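Geranyl diphosphate synthase small subunit (Antirrhinum majus, PDB 3QKC) probably serves as the regulatory partner of a catalytic large subunit in making geranyl diphosphate from isopentenyl and dimethylallyl diphosphates. Local coordinates at residues V74-V79 against I116-E121; L144-G149 against L183-A188; V175-E180 against V212-G217. One frame throughout, in Å; residues are numbered along the deposited sequence.

Contact 1: V74-V79 against I116-E121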
# COMPACT_ATOMS: atom_id res chain seq x y z
N VAL A 74 3.23 -2.62 -10.75
CA VAL A 74 1.97 -3.18 -11.28
C VAL A 74 1.95 -4.69 -11.04
O VAL A 74 0.95 -5.25 -10.55
CB VAL A 74 1.77 -2.84 -12.77
CG1 VAL A 74 0.64 -3.68 -13.38
CG2 VAL A 74 1.50 -1.34 -12.94
N HIS A 75 3.07 -5.35 -11.37
CA HIS A 75 3.22 -6.77 -11.17
C HIS A 75 3.00 -7.12 -9.72
O HIS A 75 2.28 -8.05 -9.42
CB HIS A 75 4.59 -7.28 -11.65
CG HIS A 75 4.87 -8.71 -11.29
ND1 HIS A 75 4.25 -9.77 -11.92
CD2 HIS A 75 5.68 -9.25 -10.35
CE1 HIS A 75 4.67 -10.90 -11.39
NE2 HIS A 75 5.54 -10.61 -10.44
N LEU A 76 3.61 -6.36 -8.82
CA LEU A 76 3.48 -6.58 -7.37
C LEU A 76 2.06 -6.38 -6.83
O LEU A 76 1.60 -7.16 -5.97
CB LEU A 76 4.49 -5.72 -6.58
CG LEU A 76 5.97 -6.15 -6.74
CD1 LEU A 76 6.90 -5.01 -6.37
CD2 LEU A 76 6.32 -7.39 -5.90
N MET A 77 1.34 -5.37 -7.32
CA MET A 77 -0.05 -5.19 -6.87
C MET A 77 -0.81 -6.46 -7.21
O MET A 77 -1.57 -6.97 -6.39
CB MET A 77 -0.77 -3.99 -7.52
CG MET A 77 -0.23 -2.62 -7.16
SD MET A 77 -0.07 -2.24 -5.40
CE MET A 77 1.71 -2.54 -5.25
N HIS A 78 -0.59 -6.94 -8.43
CA HIS A 78 -1.20 -8.16 -8.94
C HIS A 78 -0.84 -9.37 -8.08
O HIS A 78 -1.73 -10.19 -7.79
CB HIS A 78 -0.79 -8.38 -10.40
CG HIS A 78 -0.89 -9.81 -10.87
ND1 HIS A 78 -2.08 -10.40 -11.23
CD2 HIS A 78 0.07 -10.73 -11.13
CE1 HIS A 78 -1.86 -11.64 -11.64
NE2 HIS A 78 -0.55 -11.86 -11.60
N VAL A 79 0.44 -9.49 -7.73
CA VAL A 79 0.92 -10.55 -6.84
C VAL A 79 0.25 -10.45 -5.48
O VAL A 79 -0.17 -11.47 -4.92
CB VAL A 79 2.47 -10.55 -6.67
CG1 VAL A 79 2.90 -11.43 -5.48
CG2 VAL A 79 3.15 -11.03 -7.94
N ILE A 116 2.31 -4.95 -1.07
CA ILE A 116 1.57 -3.76 -1.50
C ILE A 116 2.37 -2.45 -1.45
O ILE A 116 2.49 -1.81 -2.47
CB ILE A 116 0.19 -3.62 -0.85
CG1 ILE A 116 -0.71 -4.76 -1.33
CG2 ILE A 116 -0.46 -2.27 -1.26
CD1 ILE A 116 -1.95 -5.02 -0.47
N PRO A 117 2.91 -2.05 -0.28
CA PRO A 117 3.66 -0.79 -0.23
C PRO A 117 5.06 -0.85 -0.87
O PRO A 117 5.60 0.17 -1.33
CB PRO A 117 3.79 -0.53 1.28
CG PRO A 117 3.74 -1.89 1.91
CD PRO A 117 2.72 -2.62 1.07
N PHE A 118 5.66 -2.03 -0.87
CA PHE A 118 6.96 -2.25 -1.46
C PHE A 118 6.98 -1.76 -2.91
O PHE A 118 7.87 -1.01 -3.31
CB PHE A 118 7.31 -3.73 -1.39
CG PHE A 118 8.73 -4.03 -1.78
CD1 PHE A 118 9.06 -4.30 -3.09
CD2 PHE A 118 9.74 -4.04 -0.81
CE1 PHE A 118 10.36 -4.58 -3.45
CE2 PHE A 118 11.06 -4.31 -1.16
CZ PHE A 118 11.36 -4.59 -2.49
N GLY A 119 5.98 -2.16 -3.69
CA GLY A 119 5.85 -1.64 -5.05
C GLY A 119 5.77 -0.13 -5.12
O GLY A 119 6.42 0.50 -5.98
N LEU A 120 4.99 0.47 -4.22
CA LEU A 120 4.89 1.94 -4.15
C LEU A 120 6.15 2.61 -3.66
O LEU A 120 6.45 3.74 -4.05
CB LEU A 120 3.71 2.39 -3.28
CG LEU A 120 2.35 1.78 -3.67
CD1 LEU A 120 1.37 1.96 -2.53
CD2 LEU A 120 1.84 2.43 -4.93
N GLU A 121 6.89 1.91 -2.80
CA GLU A 121 8.21 2.36 -2.34
C GLU A 121 9.23 2.35 -3.49
O GLU A 121 9.98 3.31 -3.66
CB GLU A 121 8.72 1.51 -1.18
CG GLU A 121 10.03 2.01 -0.57
CD GLU A 121 10.62 1.09 0.49
OE1 GLU A 121 9.91 0.21 1.02
OE2 GLU A 121 11.82 1.25 0.80
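The Phe118 ring meets Leu76 at its edge: methyl CD1 of Leu76 lies in the ring plane, 4.0 Å from CD1 of Phe118, so that the side chains touch along the ring's rim and not over a face. Ile25, Phe34 and Met37, from outside the pair, also pack against this ring. The two imidazoles of 74-79 turn away from this contact: Val79 CG2 sits over one face of His75, displaced toward the rim, His75 O lies in plane at the edge of His78, and NE2 of His75 is hydrogen-bonded to Thr41 O, NE2 of His78 to Pro45 O.

The same Leu76 methyl, CD1, rests 3.8 Å from CA of Gly119, using backbone as its packing surface. Met77 works from the other flank. With CG beside the backbone N (chi1 -66°) and further bends at chi2 and chi3, its chain brings CE to Ile116 O at a short 3.0 Å, and also to within 4.2 Å of Gly119 CA. The two side chains cross at about a right angle, with Met77 SD 4.2 Å from Ile116 CG2. The Ile116 carbonyl precedes Pro117, where the helix kinks because the proline N has no bond to the preceding turn.

No hydrogen bond joins the segments. The axes run nearly antiparallel (175°) and 8.5 Å apart, a closeness that Gly119, without a side chain, helps to allow. This is antiparallel helix packing in the all-alpha isoprenyl diphosphate synthase fold, and it reaches the dimer interface, where Ile116 packs on Ile116 of the second subunit.

Contact 2: L144-G149 against L183-A188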
# COMPACT_ATOMS: atom_id res chain seq x y z
N LEU A 144 -1.34 3.91 -9.14
CA LEU A 144 -1.15 2.61 -8.52
C LEU A 144 -1.96 2.43 -7.24
O LEU A 144 -2.43 1.35 -6.97
CB LEU A 144 0.35 2.36 -8.24
CG LEU A 144 1.20 2.20 -9.49
CD1 LEU A 144 2.52 3.00 -9.39
CD2 LEU A 144 1.45 0.74 -9.80
N THR A 145 -2.12 3.49 -6.44
CA THR A 145 -2.96 3.41 -5.24
C THR A 145 -4.42 3.21 -5.61
O THR A 145 -5.18 2.56 -4.88
CB THR A 145 -2.84 4.67 -4.35
OG1 THR A 145 -3.23 5.83 -5.09
CG2 THR A 145 -1.41 4.84 -3.81
N ARG A 146 -4.79 3.74 -6.77
CA ARG A 146 -6.16 3.67 -7.28
C ARG A 146 -6.50 2.24 -7.72
O ARG A 146 -7.63 1.78 -7.56
CB ARG A 146 -6.31 4.64 -8.46
CG ARG A 146 -7.74 4.92 -8.88
CD ARG A 146 -7.85 5.92 -10.06
NE ARG A 146 -7.41 5.40 -11.37
CZ ARG A 146 -8.07 4.48 -12.09
NH1 ARG A 146 -9.19 3.93 -11.63
NH2 ARG A 146 -7.59 4.09 -13.28
N VAL A 147 -5.52 1.53 -8.25
CA VAL A 147 -5.74 0.18 -8.76
C VAL A 147 -5.92 -0.86 -7.64
O VAL A 147 -6.70 -1.81 -7.77
CB VAL A 147 -4.63 -0.26 -9.75
CG1 VAL A 147 -3.33 -0.61 -9.02
CG2 VAL A 147 -5.10 -1.44 -10.57
N MET A 148 -5.22 -0.66 -6.54
CA MET A 148 -5.19 -1.66 -5.48
C MET A 148 -6.48 -1.59 -4.67
O MET A 148 -6.96 -2.61 -4.19
CB MET A 148 -3.94 -1.46 -4.61
CG MET A 148 -3.56 -2.60 -3.66
SD MET A 148 -3.22 -4.23 -4.42
CE MET A 148 -4.84 -4.99 -4.02
N GLY A 149 -7.08 -0.40 -4.57
CA GLY A 149 -8.17 -0.17 -3.60
C GLY A 149 -9.62 -0.19 -4.05
O GLY A 149 -10.03 -1.02 -4.87
N LEU A 183 -6.28 -2.87 -13.46
CA LEU A 183 -4.83 -3.13 -13.49
C LEU A 183 -4.20 -2.70 -14.81
O LEU A 183 -3.17 -2.02 -14.80
CB LEU A 183 -4.51 -4.58 -13.15
CG LEU A 183 -3.20 -4.95 -12.43
CD1 LEU A 183 -2.78 -3.97 -11.37
CD2 LEU A 183 -3.36 -6.32 -11.82
N HIS A 184 -4.82 -3.04 -15.94
CA HIS A 184 -4.28 -2.60 -17.24
C HIS A 184 -4.38 -1.07 -17.44
O HIS A 184 -3.44 -0.43 -17.94
CB HIS A 184 -4.97 -3.35 -18.37
CG HIS A 184 -4.53 -4.78 -18.52
ND1 HIS A 184 -4.84 -5.75 -17.59
CD2 HIS A 184 -3.83 -5.40 -19.50
CE1 HIS A 184 -4.34 -6.91 -18.00
NE2 HIS A 184 -3.73 -6.72 -19.15
N ALA A 185 -5.52 -0.50 -17.04
CA ALA A 185 -5.75 0.94 -17.12
C ALA A 185 -4.62 1.70 -16.40
O ALA A 185 -4.02 2.61 -16.97
CB ALA A 185 -7.12 1.29 -16.52
N CYS A 186 -4.32 1.28 -15.18
CA CYS A 186 -3.25 1.84 -14.37
C CYS A 186 -1.89 1.67 -15.02
O CYS A 186 -1.08 2.62 -15.09
CB CYS A 186 -3.26 1.19 -13.00
SG CYS A 186 -1.80 1.54 -12.01
N GLY A 187 -1.60 0.45 -15.47
CA GLY A 187 -0.38 0.20 -16.21
C GLY A 187 -0.21 1.17 -17.37
O GLY A 187 0.84 1.80 -17.51
N ALA A 188 -1.24 1.27 -18.20
CA ALA A 188 -1.18 2.11 -19.39
C ALA A 188 -1.03 3.57 -19.00
O ALA A 188 -0.21 4.29 -19.57
CB ALA A 188 -2.40 1.90 -20.23
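Carbon-to-carbon contacts centre on Val147 and Leu183. Methyl CG2 of Val147, placed anti to the backbone N, presses on the start of segment 183-188: it is 3.4 Å from CA of Leu183, tighter than usual for two carbons, and 3.5 Å from that residue's CD1. The other methyl of Val147, CG1, lies between Cys186 SG and Leu183 CD1, at looser distances. The leucine thus offers both backbone and branch to a single valine.

A second group involves the cysteine sulfur. Cys186 directs SG away from its own N (chi1 169°), along the flank of the opposite helix, so that the sulfur comes 3.7 Å from CA of Leu144 and 4.0 Å from the leucine CG. Behind it, CB of Cys186 meets CB of Val147 at 3.8 Å. Cys186 opens a Cys-x-x-x-Cys sequence, consistent with a feature of related geranyl diphosphate synthase small subunits; here its sulfur packs against Leu144 and Val147.

A charged side chain takes part through Arg146, which brings the edge of its guanidinium to Ala185, with NH2 of Arg146 4.3 Å from CB of Ala185. Its ion pairs with Glu143 and Glu151 are long and weak. No hydrogen bond crosses between the segments.

The two axes are nearly antiparallel (177°) and 9.2 Å apart. Around them, Leu144 reaches helices 68-85 and 105-126, Leu183 touches helix 48-59, and Arg206 on helix 199-219 packs on both Arg146 and Ala185, which places the pair deep in a bundle made entirely of helices. Across the dimer interface, Met148 packs on Pro117 of the second subunit.

Contact 3: V175-E180 against V212-G217; sequences VCKKKE and VGTVQG
Helices 175-180 and 212-217 cross at 113° with axes only 7.7 Å apart, and Lys177 and Thr214 approach to 4.6 Å between their CA atoms, close to a wider pi-type turn at 177-180. Backbone therefore meets backbone: CA of Gly213 makes a CH-O contact with Glu180 O at 3.3 Å.

Cys176 lays its sulfur against the carbonyl of Gly217, with Cys176 SG 3.3 Å from Gly217 C. Glu180 arrives beside it. A bend at chi2 (86°) folds the carboxylate back over the same glycine, CD of Glu180 being 3.5 Å from CA of Gly217. On the other flank, Lys177 and Thr214 lie side by side and point the same way; OG1 of Thr214 is 3.4 Å from CA of Lys177, while its hydrogen bond goes to Leu210 O, one turn back in its own helix.

Gly213 and Gly217, four residues apart, form a Gly-x-x-x-Gly motif, the classic means of bringing helices within touching distance. In catalytic relatives the corresponding helix carries the second aspartate-rich motif, which the sequence here appears to lack.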
# COMPACT_ATOMS: atom_id res chain seq x y z
N VAL A 175 -16.71 -7.38 -12.37
CA VAL A 175 -15.58 -7.89 -11.61
C VAL A 175 -14.30 -7.87 -12.46
O VAL A 175 -13.24 -7.47 -11.97
CB VAL A 175 -15.88 -9.28 -11.00
CG1 VAL A 175 -14.60 -9.99 -10.55
CG2 VAL A 175 -16.87 -9.15 -9.83
N CYS A 176 -14.41 -8.26 -13.74
CA CYS A 176 -13.27 -8.24 -14.67
C CYS A 176 -12.75 -6.84 -14.95
O CYS A 176 -11.54 -6.61 -15.00
CB CYS A 176 -13.64 -8.93 -15.98
SG CYS A 176 -13.79 -10.72 -15.82
N LYS A 177 -13.69 -5.92 -15.12
CA LYS A 177 -13.39 -4.51 -15.27
C LYS A 177 -12.68 -3.95 -14.04
O LYS A 177 -11.77 -3.12 -14.17
CB LYS A 177 -14.69 -3.74 -15.53
CG LYS A 177 -14.48 -2.27 -15.85
CD LYS A 177 -15.80 -1.56 -16.13
CE LYS A 177 -15.80 -0.15 -15.52
NZ LYS A 177 -17.09 0.57 -15.80
N LYS A 178 -13.09 -4.36 -12.86
CA LYS A 178 -12.51 -3.79 -11.64
C LYS A 178 -11.15 -4.40 -11.30
O LYS A 178 -10.30 -3.74 -10.71
CB LYS A 178 -13.48 -3.89 -10.46
CG LYS A 178 -14.15 -2.53 -10.07
CD LYS A 178 -14.77 -1.80 -11.28
CE LYS A 178 -15.05 -0.30 -11.00
NZ LYS A 178 -13.83 0.58 -11.10
N LYS A 179 -10.94 -5.65 -11.67
CA LYS A 179 -9.68 -6.32 -11.36
C LYS A 179 -8.72 -6.22 -12.54
O LYS A 179 -7.89 -5.32 -12.57
CB LYS A 179 -9.94 -7.76 -10.92
CG LYS A 179 -10.80 -7.85 -9.67
CD LYS A 179 -11.15 -9.30 -9.33
CE LYS A 179 -9.92 -10.12 -9.02
NZ LYS A 179 -10.23 -11.59 -8.96
N GLU A 180 -8.86 -7.09 -13.53
CA GLU A 180 -7.95 -7.06 -14.68
C GLU A 180 -8.07 -5.75 -15.46
O GLU A 180 -7.08 -5.23 -15.97
CB GLU A 180 -8.16 -8.26 -15.61
CG GLU A 180 -7.76 -9.63 -15.00
CD GLU A 180 -8.88 -10.28 -14.16
OE1 GLU A 180 -9.89 -9.61 -13.85
OE2 GLU A 180 -8.74 -11.48 -13.80
N VAL A 212 -8.75 -3.59 -22.81
CA VAL A 212 -7.96 -4.83 -22.93
C VAL A 212 -7.84 -5.63 -21.63
O VAL A 212 -7.78 -6.86 -21.66
CB VAL A 212 -6.57 -4.59 -23.57
CG1 VAL A 212 -6.74 -4.17 -25.04
CG2 VAL A 212 -5.74 -3.57 -22.79
N GLY A 213 -7.81 -4.93 -20.49
CA GLY A 213 -7.79 -5.60 -19.19
C GLY A 213 -9.08 -6.31 -18.88
O GLY A 213 -9.09 -7.45 -18.39
N THR A 214 -10.20 -5.64 -19.18
CA THR A 214 -11.51 -6.28 -19.09
C THR A 214 -11.58 -7.53 -19.99
O THR A 214 -12.05 -8.59 -19.56
CB THR A 214 -12.66 -5.31 -19.40
OG1 THR A 214 -12.59 -4.19 -18.51
CG2 THR A 214 -14.01 -6.00 -19.26
N VAL A 215 -11.10 -7.41 -21.23
CA VAL A 215 -11.02 -8.58 -22.12
C VAL A 215 -10.15 -9.71 -21.52
O VAL A 215 -10.57 -10.85 -21.49
CB VAL A 215 -10.54 -8.20 -23.54
CG1 VAL A 215 -10.14 -9.44 -24.36
CG2 VAL A 215 -11.63 -7.39 -24.25
N GLN A 216 -8.98 -9.35 -20.99
CA GLN A 216 -8.09 -10.33 -20.36
C GLN A 216 -8.79 -11.01 -19.16
O GLN A 216 -8.72 -12.24 -19.00
CB GLN A 216 -6.78 -9.65 -19.94
CG GLN A 216 -5.53 -10.52 -20.12
CD GLN A 216 -5.08 -10.66 -21.58
OE1 GLN A 216 -5.88 -10.67 -22.52
NE2 GLN A 216 -3.77 -10.76 -21.77
N GLY A 217 -9.48 -10.22 -18.35
CA GLY A 217 -10.35 -10.75 -17.31
C GLY A 217 -11.38 -11.75 -17.81
O GLY A 217 -11.50 -12.85 -17.26

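In the fold
All three contacts are buried and each includes a sulfur-bearing side chain, yet their chemistry changes across the fold. Contacts 1 and 2 join nearly antiparallel helices largely through apolar groups. They touch through Leu120 against Leu144 and His78 against Leu183, and both reach the second subunit. Contact 3, about 18 Å from contact 1 between centres and on the opposite side of the chain's centre, touches no other chain; its steeply crossed helices differ in meeting through glycine backbone and the polar side chains of Lys177, Glu180 and Thr214. Helix 169-195 serves contacts 2 and 3, with His184 packing against Gly213 where the two meet.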